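Local coordinates for protein geranyltranstransferase (Methylococcus capsulatus, PDB 3TS7) that probably makes farnesyl diphosphate from geranyl and isopentenyl diphosphates, as a magnesium-dependent prenyl transferase of the FPP/GGPP synthase family, at residues E18-A23 / G50-P55; A26-A31 / Y44-G49; Q164-A169 / L180-I185; F225-D230 / K266-E271. All blocks are in the same frame, centred on the assembly; numbering follows the deposited sequence.

Interactions 1 and 2 form one unit: both use helix 5-27, their centres lie 11 Å apart, and Glu21 OE1 to Gly48 N (2.7 Å) and Arg52 NH2 to Val46 O (2.8 Å) are probable hydrogen bonds between them. Interactions 3 and 4, with centres 17 Å apart, meet where His184 packs on Gln226. Across the chain's centre, interaction 1 reaches interaction 4 through Met53 CE and Phe225 CZ, 3.8 Å apart. This bridge probably lies beside the active site: the phosphates beside 50-55, probably from the crystallisation liquor, may mimic a substrate diphosphate, and 225-230 carries the start of the second aspartate-rich motif. Interactions 2 and 3 stay about 16 Å apart at their nearest atoms.

Interaction 1. Residues E18-A23 / G50-P55; sequences ERVERA and GKRMRP. With PO4 (phosphate ion), chain E; PO4 (phosphate ion), chain F.
Arg52 crosses from the start of helix 53-65 to Val20 and Glu21 on helix 5-27. From its CB the chain bends at chi2 (-62°), which brings the aliphatic part obliquely across Val20: Arg52 CG is 3.8 Å from Val20 CG1, and CD only slightly farther. Arg52 NE then donates to a water O at 2.7 Å, and that water gives its own hydrogen to Glu21 OE2. At the tip, NH1 pairs with Glu80 on helix 73-90, while Arg52 NH2 makes the direct salt bridge to Glu21 OE2 at 2.9 Å. The N-H...O angle of 160° shows a fairly straight bond; OE2 lies nearly in the guanidinium plane but is approached on its syn side from 31° out of the carboxylate plane. NH2 also binds Val46 O, and Glu21 OE1 accepts a hydrogen bond from Gly48 N. Nearby, Val20 CG2 rests on Pro55 CB at 3.9 Å. Beyond the turn, Arg54 NH1 donates to O4 of the chain E phosphate at 2.8 Å, and Lys51 NZ reaches O2 of the chain F phosphate at 3.3 Å. These ions, probably from the crystallisation liquor, may mimic the substrate diphosphate at this family's GGKRxRP sequence. Chemically, Arg52, its buried charge probably balanced by Glu21 and Glu80, is likely to hold the turn whose neighbouring basic side chains meet the anions.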
loop_
_atom_site.group_PDB
_atom_site.type_symbol
_atom_site.label_atom_id
_atom_site.label_comp_id
_atom_site.label_asym_id
_atom_site.label_seq_id
_atom_site.Cartn_x
_atom_site.Cartn_y
_atom_site.Cartn_z
ATOM N N GLU B 18 -4.926 -9.155 23.052
ATOM C CA GLU B 18 -4.916 -7.910 23.816
ATOM C C GLU B 18 -3.678 -7.068 23.515
ATOM O O GLU B 18 -3.781 -5.845 23.364
ATOM C CB GLU B 18 -5.020 -8.198 25.311
ATOM C CG GLU B 18 -6.414 -8.662 25.745
ATOM C CD GLU B 18 -6.417 -9.411 27.080
ATOM O OE1 GLU B 18 -5.381 -9.407 27.786
ATOM O OE2 GLU B 18 -7.464 -10.010 27.421
ATOM N N ARG B 19 -2.522 -7.725 23.415
ATOM C CA ARG B 19 -1.257 -7.055 23.093
ATOM C C ARG B 19 -1.278 -6.422 21.696
ATOM O O ARG B 19 -0.840 -5.281 21.525
ATOM C CB ARG B 19 -0.074 -8.008 23.235
ATOM C CG ARG B 19 1.254 -7.366 22.938
ATOM C CD ARG B 19 2.371 -8.369 22.917
ATOM N NE ARG B 19 3.648 -7.693 22.701
ATOM C CZ ARG B 19 4.601 -7.564 23.613
ATOM N NH1 ARG B 19 4.444 -8.095 24.822
ATOM N NH2 ARG B 19 5.724 -6.920 23.305
ATOM N N VAL B 20 -1.810 -7.140 20.706
ATOM C CA VAL B 20 -1.952 -6.562 19.361
ATOM C C VAL B 20 -3.028 -5.447 19.305
ATOM O O VAL B 20 -2.874 -4.486 18.554
ATOM C CB VAL B 20 -2.203 -7.653 18.269
ATOM C CG1 VAL B 20 -3.648 -8.106 18.271
ATOM C CG2 VAL B 20 -1.791 -7.141 16.884
ATOM N N GLU B 21 -4.097 -5.567 20.098
ATOM C CA GLU B 21 -5.142 -4.549 20.120
ATOM C C GLU B 21 -4.568 -3.190 20.531
ATOM O O GLU B 21 -4.905 -2.166 19.925
ATOM C CB GLU B 21 -6.270 -4.931 21.081
ATOM C CG GLU B 21 -7.483 -3.985 21.071
ATOM C CD GLU B 21 -8.357 -4.128 19.831
ATOM O OE1 GLU B 21 -9.126 -3.189 19.542
ATOM O OE2 GLU B 21 -8.293 -5.173 19.145
ATOM N N ARG B 22 -3.703 -3.204 21.543
ATOM C CA ARG B 22 -3.017 -2.006 22.037
ATOM C C ARG B 22 -1.951 -1.518 21.065
ATOM O O ARG B 22 -1.713 -0.310 20.941
ATOM C CB ARG B 22 -2.372 -2.275 23.395
ATOM C CG ARG B 22 -3.364 -2.515 24.559
ATOM C CD ARG B 22 -2.657 -2.519 25.916
ATOM N NE ARG B 22 -1.323 -3.131 25.851
ATOM C CZ ARG B 22 -1.040 -4.407 26.127
ATOM N NH1 ARG B 22 -1.998 -5.250 26.510
ATOM N NH2 ARG B 22 0.215 -4.847 26.023
ATOM N N ALA B 23 -1.314 -2.456 20.370
ATOM C CA ALA B 23 -0.236 -2.101 19.458
ATOM C C ALA B 23 -0.794 -1.451 18.186
ATOM O O ALA B 23 -0.190 -0.498 17.660
ATOM C CB ALA B 23 0.656 -3.304 19.153
ATOM N N GLY B 50 -11.615 -9.299 16.332
ATOM C CA GLY B 50 -11.313 -10.060 15.125
ATOM C C GLY B 50 -10.398 -11.176 15.583
ATOM O O GLY B 50 -9.841 -11.108 16.682
ATOM N N LYS B 51 -10.228 -12.200 14.754
ATOM C CA LYS B 51 -9.445 -13.373 15.151
ATOM C C LYS B 51 -7.945 -13.108 15.316
ATOM O O LYS B 51 -7.284 -13.801 16.093
ATOM C CB LYS B 51 -9.680 -14.535 14.185
ATOM C CG LYS B 51 -11.143 -14.931 14.031
ATOM C CD LYS B 51 -11.273 -16.188 13.172
ATOM C CE LYS B 51 -12.614 -16.241 12.447
ATOM N NZ LYS B 51 -12.596 -15.406 11.211
ATOM N N ARG B 52 -7.426 -12.097 14.610
ATOM C CA ARG B 52 -5.989 -11.734 14.633
ATOM C C ARG B 52 -5.091 -12.910 14.253
ATOM O O ARG B 52 -4.035 -13.112 14.858
ATOM C CB ARG B 52 -5.543 -11.141 15.989
ATOM C CG ARG B 52 -6.449 -10.066 16.561
ATOM C CD ARG B 52 -6.533 -8.858 15.649
ATOM N NE ARG B 52 -7.173 -7.713 16.291
ATOM C CZ ARG B 52 -7.616 -6.635 15.643
ATOM N NH1 ARG B 52 -7.501 -6.543 14.325
ATOM N NH2 ARG B 52 -8.185 -5.644 16.317
ATOM N N MET B 53 -5.514 -13.674 13.245
ATOM C CA MET B 53 -4.807 -14.894 12.878
ATOM C C MET B 53 -3.379 -14.590 12.433
ATOM O O MET B 53 -2.428 -15.282 12.823
ATOM C CB MET B 53 -5.546 -15.626 11.752
ATOM C CG MET B 53 -5.020 -17.053 11.522
ATOM S SD MET B 53 -4.918 -17.617 9.811
ATOM C CE MET B 53 -6.511 -17.191 9.126
ATOM N N ARG B 54 -3.228 -13.566 11.599
ATOM C CA ARG B 54 -1.892 -13.227 11.104
ATOM C C ARG B 54 -0.905 -12.739 12.190
ATOM O O ARG B 54 0.243 -13.194 12.193
ATOM C CB ARG B 54 -1.962 -12.330 9.864
ATOM C CG ARG B 54 -2.530 -13.061 8.666
ATOM C CD ARG B 54 -3.375 -12.152 7.822
ATOM N NE ARG B 54 -4.185 -12.921 6.887
ATOM C CZ ARG B 54 -5.410 -13.355 7.137
ATOM N NH1 ARG B 54 -6.052 -14.046 6.212
ATOM N NH2 ARG B 54 -5.998 -13.094 8.295
ATOM N N PRO B 55 -1.336 -11.826 13.098
ATOM C CA PRO B 55 -0.528 -11.494 14.277
ATOM C C PRO B 55 -0.213 -12.680 15.171
ATOM O O PRO B 55 0.896 -12.764 15.679
ATOM C CB PRO B 55 -1.432 -10.525 15.048
ATOM C CG PRO B 55 -2.110 -9.787 13.969
ATOM C CD PRO B 55 -2.427 -10.842 12.939
HETATM P P PO4 E . -9.492 -14.792 8.326
HETATM O O1 PO4 E . -10.259 -13.502 8.128
HETATM O O2 PO4 E . -8.772 -14.784 9.653
HETATM O O3 PO4 E . -10.452 -15.949 8.321
HETATM O O4 PO4 E . -8.498 -14.937 7.200
HETATM P P PO4 F . -10.754 -11.357 10.725
HETATM O O1 PO4 F . -9.396 -10.704 10.737
HETATM O O2 PO4 F . -10.607 -12.821 11.057
HETATM O O3 PO4 F . -11.634 -10.718 11.771
HETATM O O4 PO4 F . -11.371 -11.185 9.364
HETATM O O HOH W 1 -7.111 -7.781 19.007
#

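Interaction 2. Residues A26-A31 / Y44-G49; sequences ARLPAA and YSVLGG
Leu28 and Val46 mark the closest backbone approach, with their CA atoms 8.9 Å apart. Leu28 has extended angles (phi/psi -95°/133°), whereas Leu47 is the first residue to depart from helical geometry after helix 36-46. The gap is too wide for backbone bonding, and side chains alone close it. Leu28 CD1 does the touching: it sits 3.8 Å from Val46 CG1, equally near Val46 CB, and 3.9 Å from Leu47 CG, so one methyl serves two consecutive residues. Its CG stands opposite the carbonyl carbon and the chain continues extended to CD1 (chi2 167°), which carries that methyl toward Val46 and Leu47. The Leu28 and Val46 side chains meet at a slant. Phe81 of helix 73-90 and Leu123 and Leu126 of helix 113-133 also pack on Leu28, while Leu24 touches Val46 and Leu47. Outside this apolar patch, Arg43 binds the carbonyl oxygens of Leu28 and Pro29. Gly48 and Gly49 follow with positive phi angles at which a CB would strike the preceding carbonyl oxygen. The contact joins the end of helix 36-46 to the segment after helix 5-27 within the all-helical isoprenoid synthase fold, here leading into the GGKRxRP turn, which begins at Gly49.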
loop_
_atom_site.group_PDB
_atom_site.type_symbol
_atom_site.label_atom_id
_atom_site.label_comp_id
_atom_site.label_asym_id
_atom_site.label_seq_id
_atom_site.Cartn_x
_atom_site.Cartn_y
_atom_site.Cartn_z
ATOM N N ALA B 26 -1.961 2.095 19.194
ATOM C CA ALA B 26 -0.773 2.935 19.279
ATOM C C ALA B 26 -0.225 3.365 17.911
ATOM O O ALA B 26 0.431 4.402 17.815
ATOM C CB ALA B 26 0.324 2.258 20.124
ATOM N N ARG B 27 -0.506 2.590 16.858
ATOM C CA ARG B 27 -0.009 2.913 15.512
ATOM C C ARG B 27 -1.076 3.529 14.600
ATOM O O ARG B 27 -0.790 3.893 13.461
ATOM C CB ARG B 27 0.630 1.677 14.853
ATOM C CG ARG B 27 2.009 1.327 15.401
ATOM C CD ARG B 27 2.359 -0.151 15.261
ATOM N NE ARG B 27 3.643 -0.449 15.900
ATOM C CZ ARG B 27 3.786 -0.756 17.192
ATOM N NH1 ARG B 27 2.729 -0.832 17.988
ATOM N NH2 ARG B 27 4.989 -0.986 17.689
ATOM N N LEU B 28 -2.310 3.632 15.083
ATOM C CA LEU B 28 -3.349 4.252 14.276
ATOM C C LEU B 28 -3.481 5.735 14.642
ATOM O O LEU B 28 -3.526 6.066 15.830
ATOM C CB LEU B 28 -4.692 3.542 14.452
ATOM C CG LEU B 28 -4.864 2.216 13.687
ATOM C CD1 LEU B 28 -6.097 1.487 14.199
ATOM C CD2 LEU B 28 -4.936 2.437 12.188
ATOM N N PRO B 29 -3.541 6.622 13.627
ATOM C CA PRO B 29 -3.675 8.065 13.904
ATOM C C PRO B 29 -4.979 8.352 14.656
ATOM O O PRO B 29 -6.007 7.740 14.354
ATOM C CB PRO B 29 -3.702 8.699 12.509
ATOM C CG PRO B 29 -3.138 7.641 11.573
ATOM C CD PRO B 29 -3.553 6.331 12.179
ATOM N N ALA B 30 -4.914 9.272 15.619
ATOM C CA ALA B 30 -6.009 9.559 16.557
ATOM C C ALA B 30 -7.350 9.928 15.918
ATOM O O ALA B 30 -7.402 10.595 14.880
ATOM C CB ALA B 30 -5.593 10.647 17.521
ATOM N N ALA B 31 -8.420 9.507 16.588
ATOM C CA ALA B 31 -9.806 9.705 16.159
ATOM C C ALA B 31 -10.228 11.182 16.168
ATOM O O ALA B 31 -11.137 11.579 15.428
ATOM C CB ALA B 31 -10.744 8.891 17.051
ATOM N N TYR B 44 -12.325 2.027 12.950
ATOM C CA TYR B 44 -13.585 1.272 13.017
ATOM C C TYR B 44 -13.385 -0.119 12.433
ATOM O O TYR B 44 -13.931 -1.096 12.935
ATOM C CB TYR B 44 -14.667 2.011 12.240
ATOM C CG TYR B 44 -15.986 1.299 12.084
ATOM C CD1 TYR B 44 -17.019 1.499 13.006
ATOM C CD2 TYR B 44 -16.224 0.464 10.985
ATOM C CE1 TYR B 44 -18.254 0.874 12.845
ATOM C CE2 TYR B 44 -17.442 -0.181 10.830
ATOM C CZ TYR B 44 -18.452 0.027 11.762
ATOM O OH TYR B 44 -19.664 -0.600 11.599
ATOM N N SER B 45 -12.606 -0.179 11.359
ATOM C CA SER B 45 -12.301 -1.426 10.683
ATOM C C SER B 45 -11.198 -2.246 11.356
ATOM O O SER B 45 -11.261 -3.474 11.358
ATOM C CB SER B 45 -11.965 -1.150 9.233
ATOM O OG SER B 45 -13.095 -0.632 8.555
ATOM N N VAL B 46 -10.204 -1.585 11.941
ATOM C CA VAL B 46 -9.072 -2.308 12.524
ATOM C C VAL B 46 -9.309 -2.773 13.959
ATOM O O VAL B 46 -8.948 -3.894 14.318
ATOM C CB VAL B 46 -7.761 -1.489 12.436
ATOM C CG1 VAL B 46 -6.623 -2.144 13.227
ATOM C CG2 VAL B 46 -7.354 -1.352 11.012
ATOM N N LEU B 47 -9.921 -1.920 14.773
ATOM C CA LEU B 47 -9.966 -2.162 16.205
ATOM C C LEU B 47 -11.253 -2.851 16.634
ATOM O O LEU B 47 -12.187 -2.988 15.839
ATOM C CB LEU B 47 -9.765 -0.853 16.979
ATOM C CG LEU B 47 -8.413 -0.165 16.824
ATOM C CD1 LEU B 47 -8.437 1.201 17.484
ATOM C CD2 LEU B 47 -7.263 -1.028 17.380
ATOM N N GLY B 48 -11.279 -3.293 17.887
ATOM C CA GLY B 48 -12.459 -3.936 18.476
ATOM C C GLY B 48 -12.523 -5.441 18.268
ATOM O O GLY B 48 -13.609 -6.026 18.276
ATOM N N GLY B 49 -11.367 -6.072 18.083
ATOM C CA GLY B 49 -11.304 -7.523 17.926
ATOM C C GLY B 49 -11.267 -8.026 16.490
ATOM O O GLY B 49 -10.964 -7.284 15.548
#

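Interaction 3. Residues Q164-A169 / L180-I185; sequences QAIDLA and LENMHI
Ile166 and Met183 are the central pair between helices 160-168 and 177-201 of the all-helical isoprenoid synthase fold; Gln164 and Asp167 belong to the GQxxD sequence of this family. The short helical segments run roughly antiparallel, 140° between their directions and 9.0 Å between axes. The two main side chains lie side by side, pointing in opposing directions. Ile166 CG2 presses on Met183 CG at 3.5 Å, tighter than usual for carbons, while the other branch of Ile166 puts CD1 4.0 Å from Asn182 ND2, the two side chains nearly perpendicular. The amide oxygen of Asn182 is taken by Arg186, and Met34 of the second subunit packs on both Ile166 and Asn182. Beyond CG the Met183 chain turns twice, at chi2 (-129°) and chi3 (101°), both off the staggered values, and its thioether end comes up obliquely to the Asp167 side chain. There Met183 SD is 3.8 Å from Asp167 OD1. An alanine at Met183 would probably lose the tight CG contact with Ile166 and leave the Asp167 carboxylate without its thioether neighbour. The methionine methyl is wedged: Met183 CE lies 3.7 Å from Asp167 CG and 3.9 Å above the His184 ring plane, toward the rim.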
loop_
_atom_site.group_PDB
_atom_site.type_symbol
_atom_site.label_atom_id
_atom_site.label_comp_id
_atom_site.label_asym_id
_atom_site.label_seq_id
_atom_site.Cartn_x
_atom_site.Cartn_y
_atom_site.Cartn_z
ATOM N N GLN B 164 -6.929 -11.922 -5.608
ATOM C CA GLN B 164 -8.300 -11.442 -5.636
ATOM C C GLN B 164 -8.775 -11.266 -7.089
ATOM O O GLN B 164 -9.909 -11.635 -7.410
ATOM C CB GLN B 164 -8.483 -10.170 -4.785
ATOM C CG GLN B 164 -9.853 -9.470 -4.907
ATOM C CD GLN B 164 -11.060 -10.267 -4.406
ATOM O OE1 GLN B 164 -10.973 -11.453 -4.087
ATOM N NE2 GLN B 164 -12.206 -9.596 -4.341
ATOM N N ALA B 165 -7.887 -10.763 -7.955
ATOM C CA ALA B 165 -8.150 -10.665 -9.400
ATOM C C ALA B 165 -8.431 -12.033 -10.032
ATOM O O ALA B 165 -9.357 -12.164 -10.832
ATOM C CB ALA B 165 -7.003 -9.982 -10.129
ATOM N N ILE B 166 -7.636 -13.042 -9.669
ATOM C CA ILE B 166 -7.850 -14.412 -10.160
ATOM C C ILE B 166 -9.196 -14.972 -9.671
ATOM O O ILE B 166 -9.943 -15.585 -10.440
ATOM C CB ILE B 166 -6.651 -15.322 -9.826
ATOM C CG1 ILE B 166 -5.414 -14.826 -10.582
ATOM C CG2 ILE B 166 -6.935 -16.800 -10.195
ATOM C CD1 ILE B 166 -4.129 -15.451 -10.105
ATOM N N ASP B 167 -9.514 -14.711 -8.407
ATOM C CA ASP B 167 -10.784 -15.097 -7.795
ATOM C C ASP B 167 -12.024 -14.498 -8.498
ATOM O O ASP B 167 -13.031 -15.191 -8.695
ATOM C CB ASP B 167 -10.763 -14.707 -6.319
ATOM C CG ASP B 167 -11.793 -15.447 -5.490
ATOM O OD1 ASP B 167 -12.534 -16.295 -6.023
ATOM O OD2 ASP B 167 -11.855 -15.178 -4.279
ATOM N N LEU B 168 -11.947 -13.222 -8.870
ATOM C CA LEU B 168 -13.026 -12.569 -9.611
ATOM C C LEU B 168 -13.165 -13.110 -11.037
ATOM O O LEU B 168 -14.274 -13.315 -11.512
ATOM C CB LEU B 168 -12.848 -11.042 -9.621
ATOM C CG LEU B 168 -13.016 -10.373 -8.252
ATOM C CD1 LEU B 168 -12.790 -8.872 -8.354
ATOM C CD2 LEU B 168 -14.381 -10.686 -7.623
ATOM N N ALA B 169 -12.035 -13.365 -11.694
ATOM C CA ALA B 169 -12.003 -13.863 -13.072
ATOM C C ALA B 169 -12.439 -15.335 -13.226
ATOM O O ALA B 169 -12.524 -15.853 -14.348
ATOM C CB ALA B 169 -10.595 -13.653 -13.678
ATOM N N LEU B 180 -7.038 -24.090 -8.588
ATOM C CA LEU B 180 -7.740 -23.613 -7.408
ATOM C C LEU B 180 -6.760 -23.368 -6.256
ATOM O O LEU B 180 -6.908 -22.398 -5.510
ATOM C CB LEU B 180 -8.841 -24.585 -7.003
ATOM C CG LEU B 180 -9.645 -24.329 -5.732
ATOM C CD1 LEU B 180 -10.437 -23.031 -5.852
ATOM C CD2 LEU B 180 -10.568 -25.517 -5.418
ATOM N N GLU B 181 -5.758 -24.237 -6.130
ATOM C CA GLU B 181 -4.724 -24.066 -5.122
ATOM C C GLU B 181 -3.943 -22.754 -5.354
ATOM O O GLU B 181 -3.799 -21.964 -4.423
ATOM C CB GLU B 181 -3.811 -25.305 -5.031
ATOM C CG GLU B 181 -4.519 -26.508 -4.336
ATOM C CD GLU B 181 -3.630 -27.733 -4.083
ATOM O OE1 GLU B 181 -2.401 -27.651 -4.215
ATOM O OE2 GLU B 181 -4.173 -28.799 -3.731
ATOM N N ASN B 182 -3.526 -22.505 -6.598
ATOM C CA ASN B 182 -2.732 -21.317 -6.964
ATOM C C ASN B 182 -3.389 -19.987 -6.604
ATOM O O ASN B 182 -2.735 -19.047 -6.136
ATOM C CB ASN B 182 -2.391 -21.322 -8.460
ATOM C CG ASN B 182 -1.810 -19.983 -8.933
ATOM O OD1 ASN B 182 -0.638 -19.700 -8.714
ATOM N ND2 ASN B 182 -2.631 -19.171 -9.587
ATOM N N MET B 183 -4.685 -19.925 -6.862
ATOM C CA MET B 183 -5.506 -18.811 -6.505
ATOM C C MET B 183 -5.511 -18.574 -4.993
ATOM O O MET B 183 -5.332 -17.435 -4.537
ATOM C CB MET B 183 -6.919 -19.117 -6.959
ATOM C CG MET B 183 -7.807 -17.945 -7.011
ATOM S SD MET B 183 -9.278 -18.340 -6.127
ATOM C CE MET B 183 -8.863 -17.494 -4.652
ATOM N N HIS B 184 -5.725 -19.639 -4.222
ATOM C CA HIS B 184 -5.748 -19.527 -2.762
ATOM C C HIS B 184 -4.390 -19.182 -2.145
ATOM O O HIS B 184 -4.331 -18.419 -1.173
ATOM C CB HIS B 184 -6.309 -20.797 -2.116
ATOM C CG HIS B 184 -7.799 -20.889 -2.152
ATOM N ND1 HIS B 184 -8.620 -19.928 -1.597
ATOM C CD2 HIS B 184 -8.623 -21.843 -2.654
ATOM C CE1 HIS B 184 -9.883 -20.276 -1.762
ATOM N NE2 HIS B 184 -9.913 -21.436 -2.397
ATOM N N ILE B 185 -3.327 -19.737 -2.730
ATOM C CA ILE B 185 -1.926 -19.476 -2.361
ATOM C C ILE B 185 -1.603 -17.985 -2.541
ATOM O O ILE B 185 -0.976 -17.366 -1.672
ATOM C CB ILE B 185 -0.962 -20.377 -3.175
ATOM C CG1 ILE B 185 -0.983 -21.812 -2.631
ATOM C CG2 ILE B 185 0.502 -19.903 -3.126
ATOM C CD1 ILE B 185 -0.482 -22.884 -3.639
#

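Interaction 4. Residues F225-D230 / K266-E271; sequences FQIQDD and KEKAEE
The helix bearing the start of the second aspartate-rich motif of prenyl synthases, at Asp229 and Asp230, packs through Ile227 on Lys268 and Ala269 of helix 262-279. The evidence for close approach is the CA distance of 5.9 Å between Ile227 and Ala269, possible because alanine offers only a CB there. The isoleucine straddles this position with two branches. Ile227 CG2, anti to the backbone N, touches Ala269 CB at 3.7 Å; the other branch, with CG1 beside that N (chi1 -64°), carries CD1 onward to the aliphatic start of the lysine. Tyr256 of helix 256-260 also touches Ile227. Were Ile227 a glycine, the Ala269 methyl would probably lose its CG2 partner and Lys268 CG would be uncovered. The motif's acids find their partners away from this face: Asp229 forms a salt bridge with Arg300, and Asp230 accepts a hydrogen bond from the backbone N of Tyr256. On the lysine, bends at three successive torsions turn the ammonium away from the isoleucine to Glu271, with Lys268 NZ 3.4 Å from Glu271 OE2 in a salt bridge within the helix. Its root stays in the contact, where Lys268 CG lies 4.0 Å from Ile227 CD1.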
loop_
_atom_site.group_PDB
_atom_site.type_symbol
_atom_site.label_atom_id
_atom_site.label_comp_id
_atom_site.label_asym_id
_atom_site.label_seq_id
_atom_site.Cartn_x
_atom_site.Cartn_y
_atom_site.Cartn_z
ATOM N N PHE B 225 -6.775 -24.621 5.764
ATOM C CA PHE B 225 -7.947 -24.000 6.423
ATOM C C PHE B 225 -9.044 -23.550 5.447
ATOM O O PHE B 225 -10.250 -23.576 5.762
ATOM C CB PHE B 225 -7.542 -22.898 7.438
ATOM C CG PHE B 225 -7.580 -21.484 6.899
ATOM C CD1 PHE B 225 -8.743 -20.722 6.984
ATOM C CD2 PHE B 225 -6.448 -20.899 6.360
ATOM C CE1 PHE B 225 -8.789 -19.399 6.501
ATOM C CE2 PHE B 225 -6.483 -19.574 5.873
ATOM C CZ PHE B 225 -7.649 -18.831 5.947
ATOM N N GLN B 226 -8.625 -23.151 4.259
ATOM C CA GLN B 226 -9.598 -22.795 3.239
ATOM C C GLN B 226 -10.284 -24.025 2.632
ATOM O O GLN B 226 -11.461 -23.960 2.308
ATOM C CB GLN B 226 -8.971 -21.905 2.194
ATOM C CG GLN B 226 -8.707 -20.522 2.740
ATOM C CD GLN B 226 -8.150 -19.621 1.699
ATOM O OE1 GLN B 226 -7.118 -19.910 1.096
ATOM N NE2 GLN B 226 -8.832 -18.519 1.460
ATOM N N ILE B 227 -9.559 -25.140 2.526
ATOM C CA ILE B 227 -10.181 -26.417 2.163
ATOM C C ILE B 227 -11.260 -26.725 3.207
ATOM O O ILE B 227 -12.404 -27.024 2.860
ATOM C CB ILE B 227 -9.174 -27.585 2.072
ATOM C CG1 ILE B 227 -8.163 -27.351 0.951
ATOM C CG2 ILE B 227 -9.926 -28.916 1.812
ATOM C CD1 ILE B 227 -6.947 -28.289 0.991
ATOM N N GLN B 228 -10.907 -26.587 4.486
ATOM C CA GLN B 228 -11.869 -26.792 5.577
ATOM C C GLN B 228 -13.057 -25.810 5.601
ATOM O O GLN B 228 -14.182 -26.207 5.937
ATOM C CB GLN B 228 -11.162 -26.886 6.943
ATOM C CG GLN B 228 -12.060 -27.319 8.114
ATOM C CD GLN B 228 -12.529 -28.766 8.031
ATOM O OE1 GLN B 228 -11.891 -29.607 7.402
ATOM N NE2 GLN B 228 -13.653 -29.059 8.678
ATOM N N ASP B 229 -12.815 -24.548 5.240
ATOM C CA ASP B 229 -13.906 -23.591 5.015
ATOM C C ASP B 229 -14.919 -24.129 4.008
ATOM O O ASP B 229 -16.124 -24.044 4.235
ATOM C CB ASP B 229 -13.380 -22.238 4.517
ATOM C CG ASP B 229 -12.863 -21.346 5.645
ATOM O OD1 ASP B 229 -12.208 -20.322 5.336
ATOM O OD2 ASP B 229 -13.105 -21.663 6.830
ATOM N N ASP B 230 -14.423 -24.671 2.900
ATOM C CA ASP B 230 -15.289 -25.240 1.866
ATOM C C ASP B 230 -16.064 -26.456 2.364
ATOM O O ASP B 230 -17.253 -26.576 2.078
ATOM C CB ASP B 230 -14.479 -25.597 0.617
ATOM C CG ASP B 230 -14.065 -24.373 -0.172
ATOM O OD1 ASP B 230 -14.390 -23.254 0.274
ATOM O OD2 ASP B 230 -13.412 -24.524 -1.223
ATOM N N LYS B 266 -11.778 -33.623 2.230
ATOM C CA LYS B 266 -11.379 -34.023 3.592
ATOM C C LYS B 266 -9.990 -34.602 3.680
ATOM O O LYS B 266 -9.233 -34.207 4.559
ATOM C CB LYS B 266 -12.381 -34.994 4.197
ATOM C CG LYS B 266 -13.612 -34.304 4.706
ATOM C CD LYS B 266 -14.548 -35.279 5.366
ATOM C CE LYS B 266 -15.789 -34.548 5.801
ATOM N NZ LYS B 266 -16.890 -35.468 6.186
ATOM N N GLU B 267 -9.653 -35.515 2.767
ATOM C CA GLU B 267 -8.319 -36.133 2.720
ATOM C C GLU B 267 -7.219 -35.148 2.349
ATOM O O GLU B 267 -6.095 -35.232 2.868
ATOM C CB GLU B 267 -8.300 -37.289 1.717
ATOM C CG GLU B 267 -6.977 -38.071 1.644
ATOM C CD GLU B 267 -6.829 -38.862 0.351
ATOM O OE1 GLU B 267 -5.781 -38.717 -0.318
ATOM O OE2 GLU B 267 -7.762 -39.622 0.001
ATOM N N LYS B 268 -7.519 -34.253 1.408
ATOM C CA LYS B 268 -6.556 -33.217 1.019
ATOM C C LYS B 268 -6.198 -32.274 2.186
ATOM O O LYS B 268 -5.023 -31.962 2.381
ATOM C CB LYS B 268 -7.051 -32.389 -0.180
ATOM C CG LYS B 268 -5.924 -31.634 -0.870
ATOM C CD LYS B 268 -5.536 -32.253 -2.209
ATOM C CE LYS B 268 -4.813 -33.591 -2.085
ATOM N NZ LYS B 268 -3.719 -33.706 -3.082
ATOM N N ALA B 269 -7.201 -31.824 2.935
ATOM C CA ALA B 269 -6.945 -30.970 4.120
ATOM C C ALA B 269 -6.087 -31.712 5.155
ATOM O O ALA B 269 -5.092 -31.177 5.660
ATOM C CB ALA B 269 -8.236 -30.526 4.738
ATOM N N GLU B 270 -6.477 -32.960 5.443
ATOM C CA GLU B 270 -5.740 -33.833 6.355
ATOM C C GLU B 270 -4.283 -34.002 5.939
ATOM O O GLU B 270 -3.380 -33.909 6.780
ATOM C CB GLU B 270 -6.471 -35.184 6.528
ATOM C CG GLU B 270 -5.639 -36.336 7.142
ATOM C CD GLU B 270 -5.121 -36.045 8.561
ATOM O OE1 GLU B 270 -5.735 -35.240 9.281
ATOM O OE2 GLU B 270 -4.102 -36.643 8.962
ATOM N N GLU B 271 -4.041 -34.192 4.642
ATOM C CA GLU B 271 -2.678 -34.339 4.119
ATOM C C GLU B 271 -1.840 -33.058 4.291
ATOM O O GLU B 271 -0.644 -33.107 4.578
ATOM C CB GLU B 271 -2.725 -34.735 2.637
ATOM C CG GLU B 271 -1.354 -34.986 1.999
ATOM C CD GLU B 271 -1.395 -35.000 0.464
ATOM O OE1 GLU B 271 -0.325 -35.194 -0.158
ATOM O OE2 GLU B 271 -2.490 -34.819 -0.117
#